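Local atomic coordinates of stage II sporulation protein E (SpoIIE) (Moorella thermoacetica, PDB entry 3ZT9), a protein that probably acts as a manganese-dependent phosphatase of the PP2C type in signalling by the bacterial stressosome. Residues 27-32 against 60-65; 103-108 against 152-157. All blocks are in the same frame, centred on the assembly; numbering follows the deposited sequence. Where two conformers were deposited one is given.

Contact 1. Residues 27-32 against 60-65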
ATOM      1  N   ARG A  27     -11.741  -4.782   5.703  1.00 19.84           N
ATOM      2  CA  ARG A  27     -12.004  -4.688   7.123  1.00 30.98           C
ATOM      3  C   ARG A  27     -12.542  -6.030   7.543  1.00 49.40           C
ATOM      4  O   ARG A  27     -13.466  -6.572   6.928  1.00 34.55           O
ATOM      5  CB  ARG A  27     -13.021  -3.581   7.432  1.00 46.21           C
ATOM      6  CG  ARG A  27     -12.806  -2.296   6.629  1.00 54.35           C
ATOM      7  CD  ARG A  27     -13.719  -1.170   7.092  1.00 60.37           C
ATOM      8  NE  ARG A  27     -13.535   0.062   6.316  1.00 48.89           N
ATOM      9  CZ  ARG A  27     -13.036   1.196   6.804  1.00 44.49           C
ATOM     10  NH1 ARG A  27     -12.652   1.275   8.073  1.00 41.33           N
ATOM     11  NH2 ARG A  27     -12.922   2.258   6.022  1.00 50.39           N
ATOM     12  N   VAL A  28     -11.944  -6.562   8.593  1.00 61.56           N
ATOM     13  CA  VAL A  28     -12.215  -7.914   9.027  1.00 76.44           C
ATOM     14  C   VAL A  28     -12.101  -7.989  10.545  1.00 81.09           C
ATOM     15  O   VAL A  28     -10.996  -8.075  11.087  1.00 83.54           O
ATOM     16  CB  VAL A  28     -11.217  -8.883   8.368  1.00 68.98           C
ATOM     17  CG1 VAL A  28     -10.918 -10.053   9.274  1.00 66.55           C
ATOM     18  CG2 VAL A  28     -11.743  -9.344   7.028  1.00 69.14           C
ATOM     19  N   GLU A  29     -13.241  -7.918  11.228  1.00 81.89           N
ATOM     20  CA  GLU A  29     -13.267  -8.100  12.675  1.00 74.95           C
ATOM     21  C   GLU A  29     -12.265  -7.185  13.407  1.00 71.97           C
ATOM     22  O   GLU A  29     -11.345  -7.661  14.056  1.00 76.80           O
ATOM     23  CB  GLU A  29     -12.976  -9.573  13.014  1.00 71.80           C
ATOM     24  CG  GLU A  29     -11.478  -9.896  13.172  1.00 66.24           C
ATOM     25  CD  GLU A  29     -10.911 -10.761  12.068  1.00 72.90           C
ATOM     26  OE1 GLU A  29     -11.673 -11.599  11.512  1.00 75.00           O
ATOM     27  OE2 GLU A  29      -9.698 -10.598  11.767  1.00 77.19           O
ATOM     28  N   GLY A  30     -12.429  -5.874  13.308  1.00 54.13           N
ATOM     29  CA  GLY A  30     -11.513  -4.988  14.006  1.00 52.33           C
ATOM     30  C   GLY A  30     -10.064  -5.040  13.522  1.00 41.90           C
ATOM     31  O   GLY A  30      -9.202  -4.358  14.090  1.00 40.75           O
ATOM     32  N   VAL A  31      -9.794  -5.835  12.489  1.00 29.89           N
ATOM     33  CA  VAL A  31      -8.496  -5.790  11.795  1.00 23.64           C
ATOM     34  C   VAL A  31      -8.677  -5.255  10.395  1.00 29.04           C
ATOM     35  O   VAL A  31      -9.450  -5.800   9.607  1.00 32.30           O
ATOM     36  CB  VAL A  31      -7.846  -7.161  11.613  1.00 22.05           C
ATOM     37  CG1 VAL A  31      -6.442  -7.030  10.998  1.00 22.60           C
ATOM     38  CG2 VAL A  31      -7.786  -7.933  12.963  1.00 29.99           C
ATOM     39  N   ILE A  32      -7.904  -4.238  10.052  1.00 19.38           N
ATOM     40  CA  ILE A  32      -8.000  -3.612   8.743  0.59 17.12           C
ATOM     41  C   ILE A  32      -6.721  -3.902   7.957  1.00 20.47           C
ATOM     42  O   ILE A  32      -5.616  -3.774   8.502  1.00 15.65           O
ATOM     43  CB  ILE A  32      -8.202  -2.085   8.884  0.59 21.84           C
ATOM     44  CG1 ILE A  32      -9.464  -1.800   9.699  0.59 28.42           C
ATOM     45  CG2 ILE A  32      -8.303  -1.444   7.517  0.59 22.68           C
ATOM     46  CD1 ILE A  32      -9.891  -0.367   9.701  0.59 49.19           C
ATOM     47  N   SER A  60      -5.812 -14.385   1.156  1.00 28.66           N
ATOM     48  CA  SER A  60      -4.860 -14.925   2.136  1.00 29.59           C
ATOM     49  C   SER A  60      -4.897 -14.180   3.467  1.00 27.82           C
ATOM     50  O   SER A  60      -4.077 -14.422   4.342  1.00 26.02           O
ATOM     51  CB  SER A  60      -3.439 -14.792   1.594  1.00 37.85           C
ATOM     52  OG  SER A  60      -3.309 -15.486   0.384  1.00 43.61           O
ATOM     53  N   MET A  61      -5.832 -13.271   3.635  1.00 25.75           N
ATOM     54  CA  MET A  61      -5.900 -12.554   4.897  1.00 38.29           C
ATOM     55  C   MET A  61      -5.985 -13.418   6.123  1.00 41.42           C
ATOM     56  O   MET A  61      -6.642 -14.441   6.154  1.00 38.43           O
ATOM     57  CB  MET A  61      -7.078 -11.628   4.889  1.00 46.97           C
ATOM     58  CG  MET A  61      -6.673 -10.493   4.106  1.00 54.83           C
ATOM     59  SD  MET A  61      -7.807  -9.209   3.805  1.00 48.65           S
ATOM     60  CE  MET A  61      -6.731  -8.282   2.778  1.00 49.74           C
ATOM     61  N   ASN A  62      -5.323 -12.940   7.157  1.00 37.87           N
ATOM     62  CA  ASN A  62      -5.301 -13.624   8.442  1.00 43.62           C
ATOM     63  C   ASN A  62      -4.661 -14.995   8.403  1.00 34.54           C
ATOM     64  O   ASN A  62      -4.891 -15.824   9.283  1.00 39.38           O
ATOM     65  CB  ASN A  62      -6.691 -13.671   9.046  1.00 53.13           C
ATOM     66  CG  ASN A  62      -6.953 -12.472   9.916  1.00 55.58           C
ATOM     67  OD1 ASN A  62      -6.025 -11.916  10.518  1.00 32.53           O
ATOM     68  ND2 ASN A  62      -8.198 -12.039   9.964  1.00 65.27           N
ATOM     69  N   THR A  63      -3.803 -15.195   7.411  1.00 26.38           N
ATOM     70  CA  THR A  63      -2.818 -16.273   7.463  1.00 28.29           C
ATOM     71  C   THR A  63      -1.397 -15.810   7.795  1.00 33.16           C
ATOM     72  O   THR A  63      -0.484 -16.633   7.869  1.00 34.67           O
ATOM     73  CB  THR A  63      -2.725 -17.047   6.132  1.00 35.24           C
ATOM     74  OG1 THR A  63      -2.324 -16.176   5.080  1.00 29.25           O
ATOM     75  CG2 THR A  63      -4.051 -17.703   5.772  1.00 37.27           C
ATOM     76  N   GLY A  64      -1.200 -14.509   7.977  1.00 29.96           N
ATOM     77  CA  GLY A  64       0.120 -13.992   8.325  1.00 35.34           C
ATOM     78  C   GLY A  64       0.871 -13.478   7.113  1.00 26.56           C
ATOM     79  O   GLY A  64       0.738 -14.013   6.023  1.00 21.27           O
ATOM     80  N   LEU A  65       1.623 -12.389   7.286  1.00 23.26           N
ATOM     81  CA  LEU A  65       2.237 -11.708   6.152  1.00 23.01           C
ATOM     82  C   LEU A  65       3.221 -12.613   5.376  1.00 23.87           C
ATOM     83  O   LEU A  65       3.364 -12.480   4.162  1.00 21.29           O
ATOM     84  CB  LEU A  65       2.934 -10.416   6.636  1.00 19.67           C
ATOM     85  CG  LEU A  65       2.010  -9.203   6.724  1.00 25.42           C
ATOM     86  CD1 LEU A  65       0.909  -9.496   7.762  1.00 24.01           C
ATOM     87  CD2 LEU A  65       2.821  -7.924   7.099  1.00 21.73           C
TER

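Contact 2. Residues 103-108 against 152-157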
ATOM      1  N   ASN A 103       9.385  -1.376  -4.079  1.00 16.58           N
ATOM      2  CA  ASN A 103       9.545   0.033  -3.694  1.00 19.09           C
ATOM      3  C   ASN A 103       8.233   0.784  -3.455  1.00 22.27           C
ATOM      4  O   ASN A 103       8.132   1.950  -3.722  1.00 24.92           O
ATOM      5  CB  ASN A 103      10.376   0.787  -4.711  1.00 16.84           C
ATOM      6  CG  ASN A 103       9.653   0.960  -6.024  1.00 24.58           C
ATOM      7  OD1 ASN A 103       8.677   0.255  -6.296  1.00 23.93           O
ATOM      8  ND2 ASN A 103      10.123   1.898  -6.846  1.00 24.24           N
ATOM      9  N   ILE A 104       7.238   0.116  -2.920  1.00 12.66           N
ATOM     10  CA  ILE A 104       6.081   0.841  -2.447  1.00 12.02           C
ATOM     11  C   ILE A 104       6.513   1.602  -1.146  1.00 12.87           C
ATOM     12  O   ILE A 104       7.366   1.123  -0.394  1.00 15.34           O
ATOM     13  CB  ILE A 104       4.936  -0.135  -2.111  1.00 14.54           C
ATOM     14  CG1 ILE A 104       4.536  -0.960  -3.346  1.00 15.28           C
ATOM     15  CG2 ILE A 104       3.742   0.630  -1.523  1.00 12.95           C
ATOM     16  CD1 ILE A 104       3.932  -0.167  -4.520  1.00 15.75           C
ATOM     17  N   HIS A 105       5.956   2.770  -0.900  1.00 11.92           N
ATOM     18  CA  HIS A 105       6.341   3.538   0.285  1.00 12.03           C
ATOM     19  C   HIS A 105       5.253   3.530   1.330  1.00 14.21           C
ATOM     20  O   HIS A 105       4.078   3.755   1.012  1.00 15.14           O
ATOM     21  CB  HIS A 105       6.653   4.955  -0.178  1.00 16.12           C
ATOM     22  CG  HIS A 105       7.752   4.991  -1.186  1.00 14.81           C
ATOM     23  ND1 HIS A 105       9.037   4.581  -0.890  1.00 17.02           N
ATOM     24  CD2 HIS A 105       7.759   5.346  -2.491  1.00 16.95           C
ATOM     25  CE1 HIS A 105       9.786   4.689  -1.972  1.00 24.39           C
ATOM     26  NE2 HIS A 105       9.036   5.150  -2.958  1.00 20.41           N
ATOM     27  N   VAL A 106       5.647   3.281   2.582  1.00 13.26           N
ATOM     28  CA  VAL A 106       4.697   3.339   3.699  1.00 13.05           C
ATOM     29  C   VAL A 106       5.201   4.304   4.720  1.00 11.94           C
ATOM     30  O   VAL A 106       6.388   4.305   5.011  1.00 12.21           O
ATOM     31  CB  VAL A 106       4.605   1.963   4.364  1.00 13.02           C
ATOM     32  CG1 VAL A 106       3.693   2.020   5.630  1.00 11.55           C
ATOM     33  CG2 VAL A 106       4.049   0.930   3.344  1.00 15.86           C
ATOM     34  N   LYS A 107       4.317   5.139   5.276  1.00 12.20           N
ATOM     35  CA  LYS A 107       4.738   5.979   6.419  1.00 15.29           C
ATOM     36  C   LYS A 107       3.624   5.905   7.442  1.00 14.63           C
ATOM     37  O   LYS A 107       2.449   5.996   7.089  1.00 15.03           O
ATOM     38  CB  LYS A 107       4.966   7.415   5.981  1.00 19.66           C
ATOM     39  CG  LYS A 107       5.860   8.232   6.980  1.00 24.09           C
ATOM     40  CD  LYS A 107       6.339   9.513   6.344  1.00 33.58           C
ATOM     41  CE  LYS A 107       7.282   9.250   5.187  1.00 31.46           C
ATOM     42  NZ  LYS A 107       8.644   8.853   5.622  1.00 30.02           N
ATOM     43  N   ILE A 108       4.013   5.776   8.700  1.00 12.14           N
ATOM     44  CA  ILE A 108       3.062   5.629   9.776  1.00 13.80           C
ATOM     45  C   ILE A 108       3.338   6.738  10.791  1.00 16.19           C
ATOM     46  O   ILE A 108       4.412   6.808  11.377  1.00 17.33           O
ATOM     47  CB  ILE A 108       3.190   4.252  10.406  1.00 16.29           C
ATOM     48  CG1 ILE A 108       2.915   3.179   9.339  1.00 17.59           C
ATOM     49  CG2 ILE A 108       2.261   4.140  11.634  1.00 20.24           C
ATOM     50  CD1 ILE A 108       3.249   1.733   9.758  1.00 19.72           C
ATOM     51  N   ILE A 152       4.454   8.482  -6.637  1.00 14.50           N
ATOM     52  CA  ILE A 152       4.785   9.649  -5.785  1.00 15.17           C
ATOM     53  C   ILE A 152       6.161   9.427  -5.148  1.00 18.96           C
ATOM     54  O   ILE A 152       6.436   8.380  -4.598  1.00 19.87           O
ATOM     55  CB  ILE A 152       3.728   9.882  -4.686  1.00 16.35           C
ATOM     56  CG1 ILE A 152       2.382  10.252  -5.319  1.00 18.54           C
ATOM     57  CG2 ILE A 152       4.158  10.989  -3.689  1.00 18.59           C
ATOM     58  CD1 ILE A 152       1.233  10.234  -4.361  1.00 22.30           C
ATOM     59  N   GLN A 153       7.053  10.397  -5.279  1.00 19.83           N
ATOM     60  CA  GLN A 153       8.410  10.251  -4.756  1.00 27.19           C
ATOM     61  C   GLN A 153       8.422  10.056  -3.229  1.00 25.06           C
ATOM     62  O   GLN A 153       7.646  10.655  -2.512  1.00 22.02           O
ATOM     63  CB  GLN A 153       9.265  11.472  -5.154  1.00 38.67           C
ATOM     64  CG  GLN A 153      10.767  11.292  -4.900  1.00 68.27           C
ATOM     65  CD  GLN A 153      11.374  10.167  -5.742  1.00 85.29           C
ATOM     66  OE1 GLN A 153      11.046   8.999  -5.550  1.00 89.05           O
ATOM     67  NE2 GLN A 153      12.252  10.516  -6.674  1.00 89.42           N
ATOM     68  N   GLU A 154       9.301   9.190  -2.730  1.00 25.38           N
ATOM     69  CA  GLU A 154       9.433   8.990  -1.301  1.00 28.09           C
ATOM     70  C   GLU A 154       9.664  10.345  -0.621  1.00 28.57           C
ATOM     71  O   GLU A 154      10.486  11.158  -1.089  1.00 28.81           O
ATOM     72  CB  GLU A 154      10.625   8.058  -1.036  1.00 42.98           C
ATOM     73  CG  GLU A 154      10.719   7.538   0.355  1.00 51.90           C
ATOM     74  CD  GLU A 154      11.480   8.462   1.268  1.00 60.37           C
ATOM     75  OE1 GLU A 154      12.487   9.051   0.821  1.00 65.74           O
ATOM     76  OE2 GLU A 154      11.062   8.589   2.438  1.00 60.19           O
ATOM     77  N   GLY A 155       8.906  10.612   0.437  1.00 29.86           N
ATOM     78  CA  GLY A 155       9.063  11.834   1.210  1.00 29.38           C
ATOM     79  C   GLY A 155       8.471  13.108   0.620  1.00 32.29           C
ATOM     80  O   GLY A 155       8.606  14.162   1.213  1.00 30.84           O
ATOM     81  N   ALA A 156       7.803  13.016  -0.527  1.00 26.07           N
ATOM     82  CA  ALA A 156       7.163  14.178  -1.158  1.00 23.58           C
ATOM     83  C   ALA A 156       6.000  14.793  -0.375  1.00 27.04           C
ATOM     84  O   ALA A 156       5.733  15.981  -0.523  1.00 24.25           O
ATOM     85  CB  ALA A 156       6.682  13.811  -2.578  1.00 28.41           C
ATOM     86  N   VAL A 157       5.293  14.009   0.431  1.00 22.17           N
ATOM     87  CA  VAL A 157       4.050  14.491   1.031  1.00 22.55           C
ATOM     88  C   VAL A 157       4.340  15.205   2.332  1.00 22.38           C
ATOM     89  O   VAL A 157       4.963  14.625   3.217  1.00 22.86           O
ATOM     90  CB  VAL A 157       3.068  13.308   1.311  1.00 24.99           C
ATOM     91  CG1 VAL A 157       1.748  13.821   1.838  1.00 25.77           C
ATOM     92  CG2 VAL A 157       2.832  12.518   0.067  1.00 35.68           C
TER
HETATM   93  O   HOH W   1      10.111   6.228  -5.291  1.00 44.84           O

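Contact 1. Residues 27-32 against 60-65
Val28 and Glu29 lie in a type I' beta turn and Asn62 in a type II turn, and the two backbones stay well apart, with Val28 CA 8.9 Å from Met61 CA. The side chains close the gap, coming from opposite directions. Asn62 ND2 donates a hydrogen bond to Glu29 OE2 at 2.8 Å. The bond is bent, 141° at the hydrogen. It uses the syn lone pair of Glu29 OE2, and OE2 stands slightly out of the amide plane of Asn62. Carboxylate and amide are turned only 26° from each other. Glu29 CG sits between the backbone N and the carbonyl carbon (chi1 88°), and a bend at the next torsion directs the carboxylate to Asn62. Val28 CG1 touches the same nitrogen, 3.4 Å from Asn62 ND2. On the amide's other branch, OD1 is hydrogen-bonded to Arg88, so both ends have partners. Val28 and Glu29 are poorly ordered, so this surface link is probably loose. In the type II turn Ser60 O accepts from Thr63 OG1 at 2.6 Å and from Thr63 N at 3.2 Å. Beside Asn62, Met61 packs on Leu24, Lys26 and Phe33. Val28 and Val31 exchange two backbone hydrogen bonds, closing a two-residue hairpin loop, Glu29-Gly30. The arrangement sets this hairpin end of a sheet beside the link between helices 43-60 and 65-76, consistent with the layered alpha-beta sandwich of PP2C phosphatases.

Contact 2. Residues 103-108 against 152-157
The His105 ring has Glu154 CB over one face and Asn103 O over the other, while a water lies in plane at its edge. Glu154 CB is 3.8 Å from the ring centroid and 17° off the normal, a CH-pi contact. Asn103 O stands 3.4 Å above the plane on the opposite side, displaced from the ring centre. The water is 2.8 Å from His105 NE2 and donates to Gln153 OE1 at 2.9 Å, so it bridges the two segments. The His148 ring also meets that of His105, with the planes at about 50°. Glu154 CG, trans to the backbone N (chi1 -168°), continues from CB toward His105 ND1, at 3.6 Å. A bend at chi2 then carries the carboxylate past the ring toward Lys107. Glu154 OE2 and Lys107 NZ are 4.0 Å apart, too far for a salt bridge, and NZ is hydrogen-bonded to Thr116. Replacing His105 with alanine would probably leave the bridging water without its ring partner and the Glu154 methylenes without a flat surface to rest on. No direct hydrogen bond joins the segments. The contact rests on ring packing and one water, and the lysine charge probably adds a modest attraction.

Overall arrangement
Contacts 1 and 2 do not touch. Their centres are 23 Å apart, their nearest atoms about 10 Å, and they lie on opposite sides of the chain's centre. Segments 27-32 and 103-108 lie on different antiparallel sheets, and each meets a loop. Strand 82-90 serves both: Arg88 meets Asn62 of contact 1, while Val83, Ala85 and Cys87 pack on Ile104 and Val106. Contact 2 lies near a metal, the His105 side chain being about 9 Å from a manganese ion. Its Asn103 is hydrogen-bonded to Asp150, a manganese ligand with Asp38 and Asp185, and so belongs to the second shell. Contact 1 lies at the surface, the Asn62 side chain about 7 Å from a bound PEG.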